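Local coordinates for oxidoreductase (Ralstonia eutropha, PDB 3HJ9), which binds flavin mononucleotide and probably works as a flavin-dependent oxidoreductase of the nitroreductase family, though its substrate is not established, at residues Arg106-Pro109 with Leu114-Lys117; Ile94-Ala99 with Gly165-Asn170. All blocks are in the same frame, centred on the assembly; numbering follows the deposited sequence.

Contact 1 (Arg106-Pro109 with Leu114-Lys117); sequences RYDP and LELK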
loop_
_atom_site.group_PDB
_atom_site.type_symbol
_atom_site.label_atom_id
_atom_site.label_comp_id
_atom_site.label_asym_id
_atom_site.label_seq_id
_atom_site.Cartn_x
_atom_site.Cartn_y
_atom_site.Cartn_z
ATOM N N ARG A 106 17.657 11.558 -1.386
ATOM C CA ARG A 106 16.481 11.519 -0.530
ATOM C C ARG A 106 15.497 12.551 -1.107
ATOM O O ARG A 106 15.860 13.713 -1.357
ATOM C CB ARG A 106 16.778 11.856 0.932
ATOM C CG ARG A 106 15.582 11.588 1.863
ATOM C CD ARG A 106 15.919 11.843 3.298
ATOM N NE ARG A 106 16.260 13.243 3.518
ATOM C CZ ARG A 106 16.858 13.740 4.612
ATOM N NH1 ARG A 106 17.190 12.970 5.657
ATOM N NH2 ARG A 106 17.119 15.049 4.668
ATOM N N TYR A 107 14.259 12.107 -1.312
ATOM C CA TYR A 107 13.185 12.968 -1.766
ATOM C C TYR A 107 12.657 13.774 -0.583
ATOM O O TYR A 107 12.296 13.204 0.431
ATOM C CB TYR A 107 12.056 12.149 -2.387
ATOM C CG TYR A 107 10.871 12.977 -2.771
ATOM C CD1 TYR A 107 10.964 13.930 -3.784
ATOM C CD2 TYR A 107 9.626 12.799 -2.148
ATOM C CE1 TYR A 107 9.838 14.713 -4.155
ATOM C CE2 TYR A 107 8.501 13.559 -2.534
ATOM C CZ TYR A 107 8.622 14.519 -3.527
ATOM O OH TYR A 107 7.536 15.273 -3.888
ATOM N N ASP A 108 12.614 15.092 -0.742
ATOM C CA ASP A 108 12.087 16.023 0.244
ATOM C C ASP A 108 10.697 16.434 -0.294
ATOM O O ASP A 108 10.623 17.215 -1.244
ATOM C CB ASP A 108 13.024 17.225 0.365
ATOM C CG ASP A 108 12.522 18.287 1.299
ATOM O OD1 ASP A 108 11.434 18.194 1.899
ATOM O OD2 ASP A 108 13.249 19.277 1.420
ATOM N N PRO A 109 9.605 15.945 0.328
ATOM C CA PRO A 109 8.254 16.315 -0.168
ATOM C C PRO A 109 7.841 17.764 -0.041
ATOM O O PRO A 109 7.211 18.268 -0.951
ATOM C CB PRO A 109 7.335 15.463 0.691
ATOM C CG PRO A 109 8.163 14.312 1.085
ATOM C CD PRO A 109 9.492 14.908 1.371
ATOM N N LEU A 114 15.230 16.572 -4.690
ATOM C CA LEU A 114 16.127 15.466 -4.321
ATOM C C LEU A 114 17.431 16.036 -3.713
ATOM O O LEU A 114 18.032 16.924 -4.274
ATOM C CB LEU A 114 16.430 14.631 -5.569
ATOM C CG LEU A 114 15.280 13.843 -6.234
ATOM C CD1 LEU A 114 15.720 13.264 -7.599
ATOM C CD2 LEU A 114 14.847 12.783 -5.288
ATOM N N GLU A 115 17.824 15.527 -2.553
ATOM C CA GLU A 115 19.030 15.933 -1.813
ATOM C C GLU A 115 19.982 14.741 -1.830
ATOM O O GLU A 115 19.566 13.627 -1.523
ATOM C CB GLU A 115 18.668 16.266 -0.370
ATOM C CG GLU A 115 17.752 17.465 -0.220
ATOM C CD GLU A 115 17.425 17.830 1.264
ATOM O OE1 GLU A 115 17.638 19.015 1.627
ATOM O OE2 GLU A 115 16.981 16.957 2.064
ATOM N N LEU A 116 21.230 14.972 -2.234
ATOM C CA LEU A 116 22.250 13.905 -2.321
ATOM C C LEU A 116 22.553 13.296 -0.939
ATOM O O LEU A 116 22.784 14.026 0.022
ATOM C CB LEU A 116 23.527 14.419 -3.005
ATOM C CG LEU A 116 24.678 13.433 -3.272
ATOM C CD1 LEU A 116 24.238 12.347 -4.246
ATOM C CD2 LEU A 116 25.897 14.223 -3.786
ATOM N N LYS A 117 22.442 11.979 -0.860
ATOM C CA LYS A 117 22.747 11.157 0.323
ATOM C C LYS A 117 24.098 10.462 0.097
ATOM O O LYS A 117 24.903 10.385 1.026
ATOM C CB LYS A 117 21.654 10.104 0.543
ATOM C CG LYS A 117 21.831 9.190 1.769
ATOM C CD LYS A 117 21.740 9.966 3.114
ATOM C CE LYS A 117 22.251 9.103 4.240
ATOM N NZ LYS A 117 22.412 9.778 5.548
HETATM O O HOH W 1 15.367 15.009 1.533
HETATM O O HOH W 2 15.497 20.777 0.880
HETATM O O HOH W 3 14.764 17.866 3.949
#
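Arg106 and Glu115 face each other as a hydrogen-bonded antiparallel pair, and their side chains run alongside one another from the same face of the sheet. Two backbone bonds close the pair: Arg106 N to Glu115 O at 2.8 Å, and Glu115 N to Arg106 O at 2.9 Å. Followed outward, the arginine begins with CB 4.1 Å from Glu115 O. CG stands anti to the backbone N (chi1 -171°), and the chain stays extended until a bend at chi3 (63°) swings the guanidinium across to the glutamate. NE donates a hydrogen bond to water 1, which in turn donates to Glu115 OE2. NH2, at the end, reaches the same OE2 at 3.2 Å in a salt bridge that lies close to the guanidinium plane and meets the oxygen nearly along its C-O axis, with the guanidinium and carboxylate planes 40° apart. OE2 thus gathers the arginine, water 1 and water 3. Asp108 OD2 comes within 4.4 Å of Glu115 OE1, a closeness of like charges probably eased by water 2, which donates to both. On the opposite face Leu114 CD2 lies at the edge of the Tyr107 ring, 3.9 Å from Tyr107 CA; the tyrosine hydroxyl bonds His112. Strands 103-108 and 113-116 form a beta hairpin that here turns Tyr107 and Leu114 to helix 62-73, within the antiparallel sheet of this nitroreductase-family domain.

Contact 2 (Ile94-Ala99 with Gly165-Asn170); sequences IDVYVA and GAMAEN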
loop_
_atom_site.group_PDB
_atom_site.type_symbol
_atom_site.label_atom_id
_atom_site.label_comp_id
_atom_site.label_asym_id
_atom_site.label_seq_id
_atom_site.Cartn_x
_atom_site.Cartn_y
_atom_site.Cartn_z
ATOM N N ILE A 94 8.022 7.077 6.796
ATOM C CA ILE A 94 8.776 6.618 5.642
ATOM C C ILE A 94 9.366 7.798 4.849
ATOM O O ILE A 94 8.651 8.727 4.527
ATOM C CB ILE A 94 7.880 5.749 4.689
ATOM C CG1 ILE A 94 7.421 4.449 5.384
ATOM C CG2 ILE A 94 8.582 5.393 3.390
ATOM C CD1 ILE A 94 8.571 3.483 5.822
ATOM N N ASP A 95 10.674 7.714 4.558
ATOM C CA ASP A 95 11.391 8.630 3.699
ATOM C C ASP A 95 11.696 7.832 2.440
ATOM O O ASP A 95 12.082 6.654 2.504
ATOM C CB ASP A 95 12.723 9.093 4.313
ATOM C CG ASP A 95 12.554 10.023 5.503
ATOM O OD1 ASP A 95 11.527 10.739 5.620
ATOM O OD2 ASP A 95 13.475 10.054 6.355
ATOM N N VAL A 96 11.528 8.467 1.294
ATOM C CA VAL A 96 11.759 7.827 0.041
ATOM C C VAL A 96 13.103 8.271 -0.485
ATOM O O VAL A 96 13.358 9.456 -0.641
ATOM C CB VAL A 96 10.643 8.119 -0.968
ATOM C CG1 VAL A 96 11.000 7.488 -2.300
ATOM C CG2 VAL A 96 9.334 7.572 -0.448
ATOM N N TYR A 97 13.937 7.290 -0.786
ATOM C CA TYR A 97 15.246 7.492 -1.363
ATOM C C TYR A 97 15.171 7.019 -2.788
ATOM O O TYR A 97 14.381 6.126 -3.101
ATOM C CB TYR A 97 16.315 6.708 -0.598
ATOM C CG TYR A 97 16.691 7.333 0.724
ATOM C CD1 TYR A 97 15.866 7.183 1.841
ATOM C CD2 TYR A 97 17.867 8.073 0.864
ATOM C CE1 TYR A 97 16.202 7.738 3.069
ATOM C CE2 TYR A 97 18.214 8.637 2.074
ATOM C CZ TYR A 97 17.360 8.495 3.177
ATOM O OH TYR A 97 17.704 9.068 4.366
ATOM N N VAL A 98 16.021 7.583 -3.636
ATOM C CA VAL A 98 16.060 7.222 -5.056
ATOM C C VAL A 98 17.499 6.903 -5.455
ATOM O O VAL A 98 18.365 7.776 -5.330
ATOM C CB VAL A 98 15.548 8.395 -5.981
ATOM C CG1 VAL A 98 15.265 7.882 -7.363
ATOM C CG2 VAL A 98 14.310 9.070 -5.418
ATOM N N ALA A 99 17.755 5.675 -5.927
ATOM C CA ALA A 99 19.090 5.300 -6.431
ATOM C C ALA A 99 19.081 5.577 -7.918
ATOM O O ALA A 99 18.352 4.906 -8.660
ATOM C CB ALA A 99 19.425 3.836 -6.147
ATOM N N GLY A 165 3.955 0.175 1.724
ATOM C CA GLY A 165 3.109 -0.493 0.756
ATOM C C GLY A 165 2.174 0.440 -0.005
ATOM O O GLY A 165 1.994 0.302 -1.200
ATOM N N ALA A 166 1.536 1.350 0.726
ATOM C CA ALA A 166 0.621 2.345 0.166
ATOM C C ALA A 166 1.357 3.263 -0.773
ATOM O O ALA A 166 0.885 3.535 -1.870
ATOM C CB ALA A 166 -0.018 3.148 1.257
HETATM N N MSE A 167 2.545 3.694 -0.357
HETATM C CA MSE A 167 3.356 4.612 -1.154
HETATM C C MSE A 167 3.873 3.918 -2.400
HETATM O O MSE A 167 3.852 4.493 -3.510
HETATM C CB MSE A 167 4.522 5.156 -0.335
HETATM C CG MSE A 167 4.038 5.959 0.834
HETATM SE SE MSE A 167 5.437 6.173 2.167
HETATM C CE MSE A 167 6.153 7.850 1.624
ATOM N N ALA A 168 4.303 2.675 -2.221
ATOM C CA ALA A 168 4.734 1.834 -3.367
ATOM C C ALA A 168 3.526 1.576 -4.281
ATOM O O ALA A 168 3.706 1.458 -5.495
ATOM C CB ALA A 168 5.324 0.504 -2.888
ATOM N N GLU A 169 2.296 1.507 -3.720
ATOM C CA GLU A 169 1.105 1.287 -4.565
ATOM C C GLU A 169 0.784 2.519 -5.418
ATOM O O GLU A 169 0.427 2.385 -6.589
ATOM C CB GLU A 169 -0.111 0.842 -3.742
ATOM C CG GLU A 169 -1.313 0.430 -4.562
ATOM C CD GLU A 169 -1.085 -0.777 -5.474
ATOM O OE1 GLU A 169 0.017 -1.378 -5.455
ATOM O OE2 GLU A 169 -2.043 -1.135 -6.218
ATOM N N ASN A 170 0.897 3.715 -4.829
ATOM C CA ASN A 170 0.767 4.944 -5.597
ATOM C C ASN A 170 1.755 4.931 -6.777
ATOM O O ASN A 170 1.394 5.330 -7.878
ATOM C CB ASN A 170 1.044 6.194 -4.751
ATOM C CG ASN A 170 -0.061 6.509 -3.763
ATOM O OD1 ASN A 170 -1.109 5.860 -3.757
ATOM N ND2 ASN A 170 0.185 7.506 -2.896
#
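The backbones of strand segment 94-99 and helix segment 165-170 stay well apart, the nearest CA atoms, those of Ile94 and Met167, being 8.9 Å apart, so that side chains alone bridge the gap. Met167, present as selenomethionine, spans it from the helix, while Ile94 and Val96, two residues apart on the strand, both start toward it. Each of them slides past the Met167 chain in the opposite direction rather than meeting it end-on. The selenium settles against the branch point of Ile94, lying 3.5 Å from CB and an equal 3.5 Å from CG2. With CG2 anti to the backbone N of Ile94, that methyl is the branch presented to the selenium, while CG1 lies farther from it at 4.2 Å. Rotation about the CG-SE bond of Met167 (chi3 94°) turns CE to Val96. There the methyl rests 3.8 Å from Val96 CG2, and at 3.9 Å it also touches CG2 of Ile94. Phe141 of strand 137-144 touches all three side chains, and Ala73 of helix 62-73 adds to the packing on Val96 and Met167. Elsewhere on the helix Ala166, Glu169 and Asn170 pack against the second subunit; Asn170 ND2 bonds Ala71 O of its own chain and, weakly, Glu169 OE2 of the second subunit. Helix 156-177 thus joins the sheet to the dimer interface, and its Met167 side chain lies about 8 Å from the bound FMN. Wholly apolar and buried, the contact between strand and helix rests on van der Waals and hydrophobic packing; its fit depends on shape, with no directional bond between the two segments to set the rotation of the Met167 chain.

In the fold
The two contacts, with centres about 12 Å apart, both reach one antiparallel sheet, in which strands 94-100 and 103-108 are consecutive neighbours. Contact 1 is partly buried and joins strands within the sheet, through backbone bonds, ionic groups and water; contact 2 lies in the core, where the sheet meets a helix through apolar groups alone. They are stitched together by a probable hydrogen bond from Tyr107 N to Val96 O, 2.9 Å long, while Tyr97 packs on Arg106 and Lys117. Contact 1 is remote from the flavin, whereas contact 2 is closer to it, on a helix that also meets the second subunit. Along the chain, the hairpin is nested within the loop that contact 2 closes.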